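Acetylene hydratase Ahy (Pelobacter acetylenicus, PDB 2E7Z) catalyses the hydration of acetylene to acetaldehyde, a non-redox reaction, using a tungsten-bis(molybdopterin guanine dinucleotide) cofactor and a [4Fe-4S] cluster. Local coordinates at residues Pro327-Met339 with Leu516-Trp528. Sequence-based numbering, arbitrary orientation.
Sequences PHSDLVPISKIQM and LINYRISPTGMEW
At the end of helix 513-520, the R520 side chain sets CG anti to the backbone N (chi1 174°) and bends at chi2 (75°), which carries its guanidinium between L331 and I334. CD1 of L331 lies over the centre of one face, 3.6 Å from R520 CZ; CG1 of I334 covers the opposite face, 3.7 Å from the same CZ. V332 O and water 1 lie at its edge, near the guanidinium plane: R520 NH1 donates to V332 O at 2.7 Å from above the carbonyl plane, and NH2 to water 1, which also accepts from H328 N. Water 2 donates to H328 O and takes a weak bond from NH1. V332 N in turn donates to R520 O (2.9 Å), so R520 holds V332 through both its carbonyl and its side chain. This joins the loop leading into helix 334-337, with P333 at its N-cap, to the C-terminal end of helix 513-520 in this DMSO reductase-family protein; the I334 side chain is about 7 Å from that of E109, a residue of the tungsten cofactor site. V332 sets CG2 over one face of the Y519 ring as a CH-pi contact, 4.2 Å from the centroid, and I337 CG1 meets the ring edge at CE2 (3.8 Å). Beyond the helix, P523 rests its CB 3.3 Å from D330 O, and L331 CD2 touches I521 CG2; Y531 of helix 528-531 packs against L331 and I521. In and around 3-10 segment 522-524, Y519 O accepts from S522 N and OG, and T524 OG1 from M526 N (an ST turn).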
loop_
_atom_site.group_PDB
_atom_site.type_symbol
_atom_site.label_atom_id
_atom_site.label_comp_id
_atom_site.label_asym_id
_atom_site.label_seq_id
_atom_site.Cartn_x
_atom_site.Cartn_y
_atom_site.Cartn_z
ATOM N N PRO A 327 -8.439 -12.711 11.121
ATOM C CA PRO A 327 -7.217 -13.153 11.805
ATOM C C PRO A 327 -7.022 -14.651 11.570
ATOM O O PRO A 327 -8.006 -15.398 11.540
ATOM C CB PRO A 327 -7.500 -12.836 13.276
ATOM C CG PRO A 327 -8.520 -11.697 13.238
ATOM C CD PRO A 327 -9.404 -12.094 12.058
ATOM N N HIS A 328 -5.784 -15.095 11.369
ATOM C CA HIS A 328 -5.576 -16.496 11.001
ATOM C C HIS A 328 -6.061 -17.400 12.136
ATOM O O HIS A 328 -5.735 -17.165 13.306
ATOM C CB HIS A 328 -4.094 -16.743 10.729
ATOM C CG HIS A 328 -3.812 -18.018 9.995
ATOM N ND1 HIS A 328 -4.041 -19.275 10.533
ATOM C CD2 HIS A 328 -3.318 -18.226 8.752
ATOM C CE1 HIS A 328 -3.677 -20.194 9.651
ATOM N NE2 HIS A 328 -3.242 -19.583 8.563
ATOM N N SER A 329 -6.868 -18.409 11.799
ATOM C CA SER A 329 -7.492 -19.252 12.810
ATOM C C SER A 329 -6.513 -20.058 13.649
ATOM O O SER A 329 -6.861 -20.469 14.753
ATOM C CB SER A 329 -8.526 -20.206 12.161
ATOM O OG SER A 329 -7.860 -21.064 11.240
ATOM N N ASP A 330 -5.292 -20.272 13.151
ATOM C CA ASP A 330 -4.318 -21.158 13.829
ATOM C C ASP A 330 -3.384 -20.373 14.760
ATOM O O ASP A 330 -2.623 -20.994 15.505
ATOM C CB ASP A 330 -3.379 -21.831 12.806
ATOM C CG ASP A 330 -4.044 -22.900 11.948
ATOM O OD1 ASP A 330 -5.119 -23.450 12.318
ATOM O OD2 ASP A 330 -3.435 -23.197 10.885
ATOM N N LEU A 331 -3.407 -19.037 14.704
ATOM C CA LEU A 331 -2.334 -18.199 15.270
ATOM C C LEU A 331 -2.863 -17.195 16.295
ATOM O O LEU A 331 -4.058 -16.850 16.276
ATOM C CB LEU A 331 -1.627 -17.435 14.128
ATOM C CG LEU A 331 -1.182 -18.232 12.912
ATOM C CD1 LEU A 331 -0.590 -17.286 11.848
ATOM C CD2 LEU A 331 -0.168 -19.306 13.351
ATOM N N VAL A 332 -1.990 -16.717 17.179
ATOM C CA VAL A 332 -2.366 -15.602 18.049
ATOM C C VAL A 332 -2.514 -14.361 17.184
ATOM O O VAL A 332 -1.589 -13.991 16.485
ATOM C CB VAL A 332 -1.319 -15.347 19.143
ATOM C CG1 VAL A 332 -1.723 -14.155 19.993
ATOM C CG2 VAL A 332 -1.155 -16.600 20.009
ATOM N N PRO A 333 -3.697 -13.726 17.173
ATOM C CA PRO A 333 -3.866 -12.557 16.274
ATOM C C PRO A 333 -2.848 -11.438 16.524
ATOM O O PRO A 333 -2.579 -11.050 17.673
ATOM C CB PRO A 333 -5.316 -12.090 16.546
ATOM C CG PRO A 333 -5.979 -13.343 17.006
ATOM C CD PRO A 333 -4.941 -14.036 17.888
ATOM N N ILE A 334 -2.325 -10.901 15.431
ATOM C CA ILE A 334 -1.477 -9.710 15.521
ATOM C C ILE A 334 -2.260 -8.600 16.246
ATOM O O ILE A 334 -1.705 -7.858 17.059
ATOM C CB ILE A 334 -1.070 -9.273 14.123
ATOM C CG1 ILE A 334 -0.025 -10.259 13.556
ATOM C CG2 ILE A 334 -0.554 -7.834 14.097
ATOM C CD1 ILE A 334 0.311 -10.050 12.071
ATOM N N SER A 335 -3.564 -8.498 15.956
ATOM C CA SER A 335 -4.381 -7.477 16.574
ATOM C C SER A 335 -4.352 -7.558 18.083
ATOM O O SER A 335 -4.378 -6.520 18.738
ATOM C CB SER A 335 -5.854 -7.625 16.147
ATOM O OG SER A 335 -5.978 -7.474 14.734
ATOM N N LYS A 336 -4.308 -8.775 18.625
ATOM C CA LYS A 336 -4.316 -8.951 20.080
ATOM C C LYS A 336 -2.952 -8.583 20.668
ATOM O O LYS A 336 -2.862 -7.949 21.712
ATOM C CB LYS A 336 -4.701 -10.383 20.417
ATOM C CG LYS A 336 -6.082 -10.765 19.889
ATOM C CD LYS A 336 -6.637 -11.973 20.616
ATOM C CE LYS A 336 -8.152 -11.888 20.717
ATOM N NZ LYS A 336 -8.582 -10.635 21.384
ATOM N N ILE A 337 -1.877 -8.959 19.953
ATOM C CA ILE A 337 -0.505 -8.609 20.371
ATOM C C ILE A 337 -0.345 -7.080 20.402
ATOM O O ILE A 337 0.330 -6.540 21.270
ATOM C CB ILE A 337 0.564 -9.325 19.474
ATOM C CG1 ILE A 337 0.444 -10.826 19.727
ATOM C CG2 ILE A 337 1.980 -8.822 19.797
ATOM C CD1 ILE A 337 1.208 -11.699 18.743
ATOM N N GLN A 338 -1.006 -6.391 19.483
ATOM C CA GLN A 338 -0.905 -4.925 19.397
ATOM C C GLN A 338 -1.501 -4.165 20.601
ATOM O O GLN A 338 -1.159 -3.012 20.805
ATOM C CB GLN A 338 -1.536 -4.415 18.107
ATOM C CG GLN A 338 -0.776 -4.853 16.877
ATOM C CD GLN A 338 -1.402 -4.401 15.578
ATOM O OE1 GLN A 338 -2.643 -4.349 15.484
ATOM N NE2 GLN A 338 -0.575 -4.102 14.543
ATOM N N MET A 339 -2.417 -4.787 21.366
ATOM C CA MET A 339 -2.936 -4.188 22.621
ATOM C C MET A 339 -3.493 -2.808 22.381
ATOM O O MET A 339 -3.239 -1.884 23.164
ATOM C CB MET A 339 -1.827 -4.129 23.671
ATOM C CG MET A 339 -1.518 -5.473 24.238
ATOM S SD MET A 339 -0.235 -5.427 25.529
ATOM C CE MET A 339 -0.896 -4.223 26.702
ATOM N N LEU A 516 9.117 -14.773 19.850
ATOM C CA LEU A 516 7.908 -14.109 19.394
ATOM C C LEU A 516 7.229 -14.888 18.260
ATOM O O LEU A 516 5.995 -15.056 18.282
ATOM C CB LEU A 516 8.269 -12.684 18.974
ATOM C CG LEU A 516 7.131 -11.852 18.354
ATOM C CD1 LEU A 516 5.936 -11.730 19.327
ATOM C CD2 LEU A 516 7.672 -10.471 18.023
ATOM N N ILE A 517 8.024 -15.395 17.312
ATOM C CA ILE A 517 7.502 -16.322 16.300
ATOM C C ILE A 517 6.814 -17.530 16.966
ATOM O O ILE A 517 5.690 -17.889 16.621
ATOM C CB ILE A 517 8.620 -16.763 15.302
ATOM C CG1 ILE A 517 8.970 -15.616 14.338
ATOM C CG2 ILE A 517 8.172 -18.013 14.555
ATOM C CD1 ILE A 517 10.291 -15.838 13.543
ATOM N N ASN A 518 7.471 -18.134 17.939
ATOM C CA ASN A 518 6.891 -19.306 18.581
ATOM C C ASN A 518 5.618 -18.950 19.308
ATOM O O ASN A 518 4.713 -19.784 19.390
ATOM C CB ASN A 518 7.918 -19.960 19.509
ATOM C CG ASN A 518 8.923 -20.773 18.748
ATOM O OD1 ASN A 518 8.616 -21.293 17.686
ATOM N ND2 ASN A 518 10.132 -20.890 19.290
ATOM N N TYR A 519 5.532 -17.722 19.811
ATOM C CA TYR A 519 4.273 -17.260 20.415
ATOM C C TYR A 519 3.158 -17.095 19.367
ATOM O O TYR A 519 2.030 -17.555 19.564
ATOM C CB TYR A 519 4.486 -15.952 21.194
ATOM C CG TYR A 519 3.189 -15.441 21.824
ATOM C CD1 TYR A 519 2.531 -16.154 22.824
ATOM C CD2 TYR A 519 2.606 -14.245 21.384
ATOM C CE1 TYR A 519 1.333 -15.688 23.355
ATOM C CE2 TYR A 519 1.423 -13.765 21.927
ATOM C CZ TYR A 519 0.800 -14.492 22.909
ATOM O OH TYR A 519 -0.389 -14.017 23.430
ATOM N N ARG A 520 3.486 -16.467 18.231
ATOM C CA ARG A 520 2.518 -16.314 17.155
ATOM C C ARG A 520 1.904 -17.672 16.762
ATOM O O ARG A 520 0.693 -17.769 16.556
ATOM C CB ARG A 520 3.210 -15.619 15.973
ATOM C CG ARG A 520 2.434 -15.483 14.684
ATOM C CD ARG A 520 1.344 -14.393 14.756
ATOM N NE ARG A 520 0.905 -14.088 13.381
ATOM C CZ ARG A 520 -0.350 -13.874 12.970
ATOM N NH1 ARG A 520 -1.416 -13.944 13.785
ATOM N NH2 ARG A 520 -0.545 -13.650 11.683
ATOM N N ILE A 521 2.745 -18.715 16.657
ATOM C CA ILE A 521 2.250 -20.038 16.271
ATOM C C ILE A 521 1.873 -20.944 17.432
ATOM O O ILE A 521 1.524 -22.110 17.213
ATOM C CB ILE A 521 3.256 -20.762 15.322
ATOM C CG1 ILE A 521 4.550 -21.104 16.074
ATOM C CG2 ILE A 521 3.487 -19.912 14.097
ATOM C CD1 ILE A 521 5.600 -21.869 15.253
ATOM N N SER A 522 1.910 -20.411 18.653
ATOM C CA SER A 522 1.717 -21.253 19.830
ATOM C C SER A 522 0.416 -22.084 19.832
ATOM O O SER A 522 0.442 -23.214 20.318
ATOM C CB SER A 522 1.913 -20.438 21.113
ATOM O OG SER A 522 0.995 -19.369 21.181
ATOM N N PRO A 523 -0.716 -21.573 19.280
ATOM C CA PRO A 523 -1.931 -22.417 19.349
ATOM C C PRO A 523 -1.802 -23.734 18.562
ATOM O O PRO A 523 -2.563 -24.667 18.824
ATOM C CB PRO A 523 -3.013 -21.514 18.761
ATOM C CG PRO A 523 -2.480 -20.124 18.913
ATOM C CD PRO A 523 -1.006 -20.272 18.656
ATOM N N THR A 524 -0.853 -23.817 17.629
ATOM C CA THR A 524 -0.632 -25.040 16.830
ATOM C C THR A 524 0.089 -26.141 17.614
ATOM O O THR A 524 0.134 -27.300 17.170
ATOM C CB THR A 524 0.244 -24.757 15.562
ATOM O OG1 THR A 524 1.596 -24.516 15.956
ATOM C CG2 THR A 524 -0.276 -23.551 14.755
ATOM N N GLY A 525 0.682 -25.774 18.750
ATOM C CA GLY A 525 1.527 -26.697 19.505
ATOM C C GLY A 525 2.897 -26.923 18.884
ATOM O O GLY A 525 3.710 -27.661 19.449
ATOM N N MET A 526 3.194 -26.306 17.731
ATOM C CA MET A 526 4.507 -26.447 17.098
ATOM C C MET A 526 5.418 -25.286 17.430
ATOM O O MET A 526 4.953 -24.153 17.616
ATOM C CB MET A 526 4.389 -26.525 15.569
ATOM C CG MET A 526 3.660 -27.772 15.051
ATOM S SD MET A 526 3.653 -27.796 13.254
ATOM C CE MET A 526 2.054 -27.065 12.922
ATOM N N GLU A 527 6.724 -25.555 17.450
ATOM C CA GLU A 527 7.704 -24.480 17.437
ATOM C C GLU A 527 8.221 -24.322 16.001
ATOM O O GLU A 527 7.911 -25.142 15.126
ATOM C CB GLU A 527 8.857 -24.764 18.400
ATOM C CG GLU A 527 8.443 -24.617 19.866
ATOM C CD GLU A 527 9.570 -24.828 20.870
ATOM O OE1 GLU A 527 10.750 -25.030 20.482
ATOM O OE2 GLU A 527 9.245 -24.797 22.078
ATOM N N TRP A 528 9.038 -23.298 15.766
ATOM C CA TRP A 528 9.434 -22.927 14.413
ATOM C C TRP A 528 10.185 -24.030 13.641
ATOM O O TRP A 528 9.984 -24.197 12.430
ATOM C CB TRP A 528 10.221 -21.614 14.467
ATOM C CG TRP A 528 10.833 -21.211 13.164
ATOM C CD1 TRP A 528 12.171 -21.100 12.903
ATOM C CD2 TRP A 528 10.149 -20.886 11.934
ATOM N NE1 TRP A 528 12.366 -20.706 11.592
ATOM C CE2 TRP A 528 11.144 -20.590 10.976
ATOM C CE3 TRP A 528 8.790 -20.828 11.554
ATOM C CZ2 TRP A 528 10.834 -20.223 9.661
ATOM C CZ3 TRP A 528 8.485 -20.464 10.244
ATOM C CH2 TRP A 528 9.516 -20.157 9.316
HETATM O O HOH W 1 -3.461 -13.263 11.138
HETATM O O HOH W 2 -4.318 -14.905 14.125
#